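Local coordinates for cell wall mannoprotein 1 (Neosartorya fumigata, PDB 5J5L) that binds arachidonic acid in a pocket within an all-helical fold and is probably a constitutive, antigenic protein of the fungal cell wall, at residues F27-L31 with Q93-V99; S118-Q122 with I133-T137; T70-L74 with D129-I133. All coordinates share one frame; numbering follows the deposited sequence.

Contact 1 (F27-L31 with Q93-V99). With ACD (arachidonic acid), chain B.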
loop_
_atom_site.group_PDB
_atom_site.type_symbol
_atom_site.label_atom_id
_atom_site.label_comp_id
_atom_site.label_asym_id
_atom_site.label_seq_id
_atom_site.Cartn_x
_atom_site.Cartn_y
_atom_site.Cartn_z
ATOM N N PHE A 27 -14.169 -9.838 -8.958
ATOM C CA PHE A 27 -13.628 -9.945 -10.311
ATOM C C PHE A 27 -14.002 -11.266 -10.974
ATOM O O PHE A 27 -13.793 -12.346 -10.391
ATOM C CB PHE A 27 -12.109 -9.791 -10.279
ATOM C CG PHE A 27 -11.451 -9.723 -11.640
ATOM C CD1 PHE A 27 -11.916 -8.879 -12.626
ATOM C CD2 PHE A 27 -10.281 -10.448 -11.885
ATOM C CE1 PHE A 27 -11.285 -8.809 -13.853
ATOM C CE2 PHE A 27 -9.650 -10.384 -13.119
ATOM C CZ PHE A 27 -10.156 -9.562 -14.104
ATOM N N THR A 28 -14.565 -11.174 -12.178
ATOM C CA THR A 28 -14.951 -12.361 -12.956
ATOM C C THR A 28 -14.100 -12.576 -14.218
ATOM O O THR A 28 -14.334 -13.540 -14.949
ATOM C CB THR A 28 -16.430 -12.278 -13.410
ATOM O OG1 THR A 28 -16.585 -11.219 -14.365
ATOM C CG2 THR A 28 -17.339 -12.029 -12.225
ATOM N N GLY A 29 -13.140 -11.682 -14.470
ATOM C CA GLY A 29 -12.375 -11.679 -15.721
ATOM C C GLY A 29 -12.790 -10.574 -16.682
ATOM O O GLY A 29 -12.132 -10.335 -17.700
ATOM N N ASP A 30 -13.886 -9.893 -16.366
ATOM C CA ASP A 30 -14.444 -8.882 -17.254
ATOM C C ASP A 30 -13.519 -7.671 -17.321
ATOM O O ASP A 30 -13.047 -7.197 -16.296
ATOM C CB ASP A 30 -15.824 -8.466 -16.744
ATOM C CG ASP A 30 -16.439 -7.350 -17.556
ATOM O OD1 ASP A 30 -17.138 -7.643 -18.543
ATOM O OD2 ASP A 30 -16.236 -6.182 -17.170
ATOM N N LEU A 31 -13.283 -7.152 -18.524
ATOM C CA LEU A 31 -12.281 -6.095 -18.699
ATOM C C LEU A 31 -12.732 -4.728 -18.145
ATOM O O LEU A 31 -11.898 -3.929 -17.706
ATOM C CB LEU A 31 -11.883 -6.006 -20.182
ATOM C CG LEU A 31 -10.447 -5.642 -20.532
ATOM C CD1 LEU A 31 -9.435 -6.488 -19.761
ATOM C CD2 LEU A 31 -10.219 -5.769 -22.030
ATOM N N GLN A 93 -8.695 -15.637 -13.234
ATOM C CA GLN A 93 -9.491 -14.599 -13.890
ATOM C C GLN A 93 -8.600 -13.557 -14.543
ATOM O O GLN A 93 -8.903 -13.043 -15.611
ATOM C CB GLN A 93 -10.426 -13.915 -12.892
ATOM C CG GLN A 93 -11.611 -14.753 -12.428
ATOM C CD GLN A 93 -11.260 -15.968 -11.570
ATOM O OE1 GLN A 93 -10.305 -15.978 -10.800
ATOM N NE2 GLN A 93 -12.043 -17.019 -11.734
ATOM N N VAL A 94 -7.501 -13.229 -13.880
ATOM C CA VAL A 94 -6.523 -12.333 -14.449
ATOM C C VAL A 94 -5.940 -12.935 -15.737
ATOM O O VAL A 94 -5.790 -12.243 -16.728
ATOM C CB VAL A 94 -5.391 -12.061 -13.433
ATOM C CG1 VAL A 94 -4.219 -11.339 -14.091
ATOM C CG2 VAL A 94 -5.922 -11.251 -12.261
ATOM N N ASP A 95 -5.624 -14.228 -15.705
ATOM C CA ASP A 95 -5.047 -14.919 -16.862
ATOM C C ASP A 95 -6.033 -14.971 -18.016
ATOM O O ASP A 95 -5.659 -14.786 -19.176
ATOM C CB ASP A 95 -4.621 -16.343 -16.501
ATOM C CG ASP A 95 -3.435 -16.382 -15.549
ATOM O OD1 ASP A 95 -2.676 -15.390 -15.489
ATOM O OD2 ASP A 95 -3.262 -17.421 -14.875
ATOM N N SER A 96 -7.298 -15.233 -17.693
ATOM C CA SER A 96 -8.325 -15.330 -18.721
ATOM C C SER A 96 -8.614 -13.961 -19.348
ATOM O O SER A 96 -8.914 -13.879 -20.535
ATOM C CB SER A 96 -9.594 -16.000 -18.180
ATOM O OG SER A 96 -10.326 -15.142 -17.333
ATOM N N ALA A 97 -8.479 -12.895 -18.563
ATOM C CA ALA A 97 -8.624 -11.536 -19.067
ATOM C C ALA A 97 -7.375 -11.089 -19.835
ATOM O O ALA A 97 -7.453 -10.199 -20.662
ATOM C CB ALA A 97 -8.919 -10.569 -17.937
ATOM N N GLY A 98 -6.241 -11.726 -19.559
ATOM C CA GLY A 98 -4.986 -11.416 -20.254
ATOM C C GLY A 98 -4.270 -10.201 -19.683
ATOM O O GLY A 98 -3.456 -9.582 -20.377
ATOM N N VAL A 99 -4.580 -9.846 -18.439
ATOM C CA VAL A 99 -4.052 -8.609 -17.840
ATOM C C VAL A 99 -2.999 -8.825 -16.754
ATOM O O VAL A 99 -2.802 -7.967 -15.899
ATOM C CB VAL A 99 -5.163 -7.656 -17.331
ATOM C CG1 VAL A 99 -6.057 -7.229 -18.493
ATOM C CG2 VAL A 99 -5.956 -8.274 -16.173
HETATM C C1 ACD B . -10.148 -6.411 -10.634
HETATM C C2 ACD B . -8.690 -6.166 -10.945
HETATM C C3 ACD B . -8.136 -7.315 -11.763
HETATM C C4 ACD B . -6.779 -6.944 -12.365
HETATM C C5 ACD B . -6.885 -5.652 -13.140
HETATM C C6 ACD B . -6.175 -4.537 -12.887
HETATM C C7 ACD B . -5.105 -4.437 -11.828
HETATM C C8 ACD B . -5.559 -3.656 -10.606
HETATM C C9 ACD B . -5.182 -3.954 -9.351
HETATM C C10 ACD B . -4.303 -5.126 -8.951
HETATM C C11 ACD B . -2.874 -4.694 -8.752
HETATM C C12 ACD B . -2.191 -4.708 -7.598
HETATM C C13 ACD B . -2.705 -5.128 -6.236
HETATM C C14 ACD B . -3.264 -3.865 -5.604
HETATM C C15 ACD B . -3.236 -3.589 -4.296
HETATM C C16 ACD B . -2.627 -4.505 -3.271
HETATM C C17 ACD B . -2.348 -3.715 -2.001
HETATM C C18 ACD B . -1.230 -2.707 -2.194
HETATM C C19 ACD B . -0.861 -2.043 -0.889
HETATM C C20 ACD B . -0.260 -0.671 -1.047
HETATM O O1 ACD B . -10.366 -7.036 -9.589
HETATM O O2 ACD B . -11.048 -5.977 -11.378
#

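Contact 2 (S118-Q122 with I133-T137)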
loop_
_atom_site.group_PDB
_atom_site.type_symbol
_atom_site.label_atom_id
_atom_site.label_comp_id
_atom_site.label_asym_id
_atom_site.label_seq_id
_atom_site.Cartn_x
_atom_site.Cartn_y
_atom_site.Cartn_z
ATOM N N SER A 118 7.524 4.362 3.540
ATOM C CA SER A 118 8.066 3.832 4.793
ATOM C C SER A 118 9.377 4.504 5.150
ATOM O O SER A 118 9.617 4.870 6.320
ATOM C CB SER A 118 8.265 2.329 4.709
ATOM O OG SER A 118 8.937 1.880 5.876
ATOM N N GLY A 119 10.250 4.655 4.156
ATOM C CA GLY A 119 11.522 5.344 4.357
ATOM C C GLY A 119 11.367 6.764 4.887
ATOM O O GLY A 119 12.114 7.195 5.784
ATOM N N ALA A 120 10.406 7.491 4.321
ATOM C CA ALA A 120 10.136 8.869 4.726
ATOM C C ALA A 120 9.572 8.947 6.154
ATOM O O ALA A 120 9.910 9.862 6.914
ATOM C CB ALA A 120 9.194 9.542 3.735
ATOM N N LEU A 121 8.751 7.970 6.530
ATOM C CA LEU A 121 8.176 7.926 7.879
ATOM C C LEU A 121 9.230 7.502 8.896
ATOM O O LEU A 121 9.286 8.035 10.008
ATOM C CB LEU A 121 6.984 6.971 7.943
ATOM C CG LEU A 121 5.761 7.372 7.117
ATOM C CD1 LEU A 121 4.733 6.264 7.189
ATOM C CD2 LEU A 121 5.193 8.704 7.554
ATOM N N GLN A 122 10.092 6.572 8.511
ATOM C CA GLN A 122 11.217 6.196 9.375
ATOM C C GLN A 122 12.065 7.414 9.689
ATOM O O GLN A 122 12.588 7.526 10.794
ATOM C CB GLN A 122 12.091 5.122 8.729
ATOM C CG GLN A 122 11.445 3.746 8.697
ATOM C CD GLN A 122 12.288 2.718 7.969
ATOM O OE1 GLN A 122 13.494 2.594 8.210
ATOM N NE2 GLN A 122 11.644 1.958 7.061
ATOM N N ILE A 133 8.895 0.315 12.439
ATOM C CA ILE A 133 8.427 0.553 11.084
ATOM C C ILE A 133 9.207 -0.281 10.072
ATOM O O ILE A 133 8.615 -0.885 9.163
ATOM C CB ILE A 133 8.537 2.037 10.703
ATOM C CG1 ILE A 133 7.520 2.845 11.524
ATOM C CG2 ILE A 133 8.315 2.222 9.202
ATOM C CD1 ILE A 133 7.715 4.344 11.473
ATOM N N ALA A 134 10.527 -0.269 10.206
ATOM C CA ALA A 134 11.386 -1.068 9.336
ATOM C C ALA A 134 10.990 -2.546 9.368
ATOM O O ALA A 134 10.871 -3.176 8.319
ATOM C CB ALA A 134 12.835 -0.891 9.721
ATOM N N SER A 135 10.762 -3.073 10.570
ATOM C CA SER A 135 10.360 -4.469 10.742
ATOM C C SER A 135 9.037 -4.775 10.056
ATOM O O SER A 135 8.932 -5.762 9.328
ATOM C CB SER A 135 10.274 -4.839 12.225
ATOM O OG SER A 135 11.529 -4.671 12.866
ATOM N N GLY A 136 8.027 -3.933 10.269
ATOM C CA GLY A 136 6.750 -4.098 9.581
ATOM C C GLY A 136 6.865 -3.971 8.071
ATOM O O GLY A 136 6.191 -4.666 7.321
ATOM N N THR A 137 7.726 -3.072 7.616
ATOM C CA THR A 137 7.939 -2.881 6.187
ATOM C C THR A 137 8.587 -4.109 5.537
ATOM O O THR A 137 8.244 -4.459 4.399
ATOM C CB THR A 137 8.776 -1.608 5.934
ATOM O OG1 THR A 137 8.092 -0.482 6.500
ATOM C CG2 THR A 137 8.962 -1.371 4.434
#

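Contact 3 (T70-L74 with D129-I133)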
loop_
_atom_site.group_PDB
_atom_site.type_symbol
_atom_site.label_atom_id
_atom_site.label_comp_id
_atom_site.label_asym_id
_atom_site.label_seq_id
_atom_site.Cartn_x
_atom_site.Cartn_y
_atom_site.Cartn_z
ATOM N N THR A 70 3.394 5.486 13.387
ATOM C CA THR A 70 3.889 4.096 13.367
ATOM C C THR A 70 2.741 3.099 13.398
ATOM O O THR A 70 2.688 2.162 12.605
ATOM C CB THR A 70 4.831 3.836 14.566
ATOM O OG1 THR A 70 5.976 4.677 14.451
ATOM C CG2 THR A 70 5.295 2.391 14.630
ATOM N N ASN A 71 1.805 3.303 14.313
ATOM C CA ASN A 71 0.674 2.396 14.412
ATOM C C ASN A 71 -0.251 2.447 13.211
ATOM O O ASN A 71 -0.834 1.427 12.835
ATOM C CB ASN A 71 -0.113 2.661 15.687
ATOM C CG ASN A 71 0.582 2.108 16.916
ATOM O OD1 ASN A 71 1.788 1.826 16.903
ATOM N ND2 ASN A 71 -0.175 1.954 17.993
ATOM N N ALA A 72 -0.401 3.634 12.627
ATOM C CA ALA A 72 -1.236 3.769 11.443
ATOM C C ALA A 72 -0.579 3.037 10.285
ATOM O O ALA A 72 -1.263 2.348 9.529
ATOM C CB ALA A 72 -1.487 5.230 11.106
ATOM N N LEU A 73 0.737 3.185 10.139
ATOM C CA LEU A 73 1.439 2.503 9.041
ATOM C C LEU A 73 1.371 0.988 9.240
ATOM O O LEU A 73 0.988 0.238 8.317
ATOM C CB LEU A 73 2.897 2.963 8.957
ATOM C CG LEU A 73 3.740 2.326 7.855
ATOM C CD1 LEU A 73 3.163 2.640 6.479
ATOM C CD2 LEU A 73 5.167 2.803 7.974
ATOM N N LEU A 74 1.717 0.532 10.440
ATOM C CA LEU A 74 1.689 -0.903 10.740
ATOM C C LEU A 74 0.282 -1.483 10.627
ATOM O O LEU A 74 0.115 -2.643 10.252
ATOM C CB LEU A 74 2.246 -1.181 12.132
ATOM C CG LEU A 74 3.748 -1.454 12.227
ATOM C CD1 LEU A 74 4.564 -0.559 11.304
ATOM C CD2 LEU A 74 4.187 -1.306 13.668
ATOM N N ASP A 129 10.703 3.755 17.188
ATOM C CA ASP A 129 9.618 3.568 16.232
ATOM C C ASP A 129 10.135 3.287 14.817
ATOM O O ASP A 129 9.496 2.557 14.053
ATOM C CB ASP A 129 8.687 4.789 16.215
ATOM C CG ASP A 129 7.760 4.848 17.423
ATOM O OD1 ASP A 129 7.639 3.843 18.156
ATOM O OD2 ASP A 129 7.147 5.917 17.653
ATOM N N LYS A 130 11.277 3.869 14.457
ATOM C CA LYS A 130 11.905 3.589 13.158
ATOM C C LYS A 130 12.172 2.097 12.985
ATOM O O LYS A 130 11.927 1.526 11.912
ATOM C CB LYS A 130 13.221 4.368 12.985
ATOM C CG LYS A 130 14.062 3.835 11.831
ATOM C CD LYS A 130 15.221 4.730 11.439
ATOM C CE LYS A 130 15.973 4.098 10.278
ATOM N NZ LYS A 130 17.233 4.820 9.967
ATOM N N ASP A 131 12.708 1.472 14.032
ATOM C CA ASP A 131 13.000 0.039 13.981
ATOM C C ASP A 131 11.712 -0.755 13.788
ATOM O O ASP A 131 11.657 -1.681 12.974
ATOM C CB ASP A 131 13.733 -0.425 15.244
ATOM C CG ASP A 131 15.137 0.157 15.353
ATOM O OD1 ASP A 131 15.740 0.462 14.298
ATOM O OD2 ASP A 131 15.641 0.303 16.490
ATOM N N THR A 132 10.673 -0.366 14.520
ATOM C CA THR A 132 9.359 -1.003 14.415
ATOM C C THR A 132 8.768 -0.876 13.014
ATOM O O THR A 132 8.203 -1.835 12.464
ATOM C CB THR A 132 8.407 -0.383 15.446
ATOM O OG1 THR A 132 8.931 -0.628 16.753
ATOM C CG2 THR A 132 7.025 -0.959 15.341
ATOM N N ILE A 133 8.895 0.315 12.439
ATOM C CA ILE A 133 8.427 0.553 11.084
ATOM C C ILE A 133 9.207 -0.281 10.072
ATOM O O ILE A 133 8.615 -0.885 9.163
ATOM C CB ILE A 133 8.537 2.037 10.703
ATOM C CG1 ILE A 133 7.520 2.845 11.524
ATOM C CG2 ILE A 133 8.315 2.222 9.202
ATOM C CD1 ILE A 133 7.715 4.344 11.473
#

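Contact 1 (F27-L31 with Q93-V99)
Phe27 presents its ring to Gln93, Val94 and Ala97, and both faces of that ring are used. On one face the backbone N of Gly29 stands over the ring centre, 3.4 Å above the plane. On the opposite face lies C3 of arachidonic acid, 3.6 Å above the plane. The lipid carboxylate reaches the same ring, with O2 3.3 Å from Phe27 CD1. Val94 N and the CB of Ala97 lie at the edge, and Phe27 CE2 comes within 3.9 Å of Val94 CG2. Gln93 CB meets the ring obliquely, 3.6 Å from Phe27 CD2. CG of Phe27 is anti to its backbone N (chi1 -173°), which points the ring at helix 91-97 and into the ligand pocket.

The Gln93 side chain bends at chi2 (67°). Its CG packs near the carbonyl carbon of Thr28, while its amide leads away from the loop, with its plane 80° from that of the ring. The CA of Gly29 rests on the carbonyl O of Gln93, and Gly29 O meets Ala97 CB at 3.2 Å. Farther along, Leu31 CD1 touches Val99 CG1 at 3.7 Å. No hydrogen bond joins the two segments, so the contact depends on packing. A Schellman motif with Gly98 as C-prime ends helix 91-97 and brings Val99 round beside the lipid chain. Val99 CG2 lies near C4 and C5 of arachidonic acid.

The pocket is seen with its ligand in this structure, and Phe27 is one of its residues. The loop joins helix 3-26 to helix 31-56, where Asp30 is the N-cap and its OD2 bonds to Gln33 N. Helix 91-97 packs against this loop, between helix 63-89 and helix 100-124 in chain order.

Contact 2 (S118-Q122 with I133-T137)
Ser118 meets Thr137 and Ile133 across two nearly antiparallel helices. From CB to tip, Gln122 runs beside them. Its CB leaves the helix with CG anti to the carbonyl carbon (chi1 -73°), and the chain extends toward the other helix. CG lies 3.5 Å from Ile133 CG2, the side chains sliding past each other in opposite directions. CD and OE1 lie against the methyl of Ala134, with OE1 3.9 Å from its CB. NE2 lies near Ala134 CA and donates back to Ser118 OG of its own helix at 3.0 Å, with OG in the amide plane and an N-H...O angle of 155°. This bond fixes the amide's rotation.

Ser118 OG in turn donates to Thr137 OG1 at 2.6 Å. Thr137 OG1 donates to Ile133 O at 2.7 Å, from above the carbonyl plane. That carbonyl also accepts the helical bond from Thr137 N. This row of hydrogen bonds gives both hydroxyls partners where the helices meet. Ile133 CG2 packs on Ser118 OG at 3.4 Å.

The segments belong to helix 100-124 and helix 127-150, a helical hairpin with short-segment axes 10.2 Å apart at 167°. Leu121 and Ile133 also touch helix 63-89, and Leu121 reaches Ala55 of helix 31-56.

Contact 3 (T70-L74 with D129-I133)
Thr70 and Leu74 pack against Thr132 and Ile133 where two helices of an all-helical bundle, helix 63-89 and helix 127-150, run side by side. The short segments are nearly parallel, at 3°, with axes 10.2 Å apart. No hydrogen bond joins residues 70-74 to 129-133 directly.

Thr70 sits at the centre of the first shell. With OG1 turned beside the backbone N (chi1 -63°), the methyl CG2 lies anti to that N and faces Thr132 CG2 at 3.8 Å and Ile133 CG1 at the same distance. The hydroxyl OG1 takes the other direction. It lies against Asp129 CB at 3.2 Å and is close to Ile133 CD1. Both branches of Thr70 are thus used, on three partners. Leu74 approaches Thr132 at about a right angle, with Leu74 CD2 3.3 Å from Thr132 CG2. Leu74 CD1 lies 4.0 Å from Ile133 CA. Leu73 also meets Ile133 at about a right angle, and Leu73 CD2 is 3.4 Å from Ile133 CG2. Both methyl pairs are tighter than usual van der Waals contact.

Leu73 also touches Leu121 of helix 100-124, so a third helix closes on this contact. The second shell supplies the polar partners. Thr70 OG1 is hydrogen-bonded to the carbonyl O of Ser66, one turn earlier in its own helix. Ser66 serves the other side of the interface too, through its side chain: Ser66 OG is hydrogen-bonded to Asp129 OD2.

From the N terminus, the chain passes through helix 3-26 to the loop that opens contact 1. Helices 31-56 and 63-89 follow, and contact 3 opens on the latter. Helix 91-97 then closes contact 1, so contacts 1 and 3 cross along the chain. Contact 1 thus joins the loop between helices 3-26 and 31-56 to helix 91-97. Contact 2 opens on helix 100-124. Its first segment falls inside the loop of contact 3, and the two end together on helix 127-150, sharing Ile133. These two touch and tie helices 63-89, 100-124 and 127-150 together. Contact 1 lies on the opposite side of the chain's centre, with its centre about 34 Å from that of contact 2.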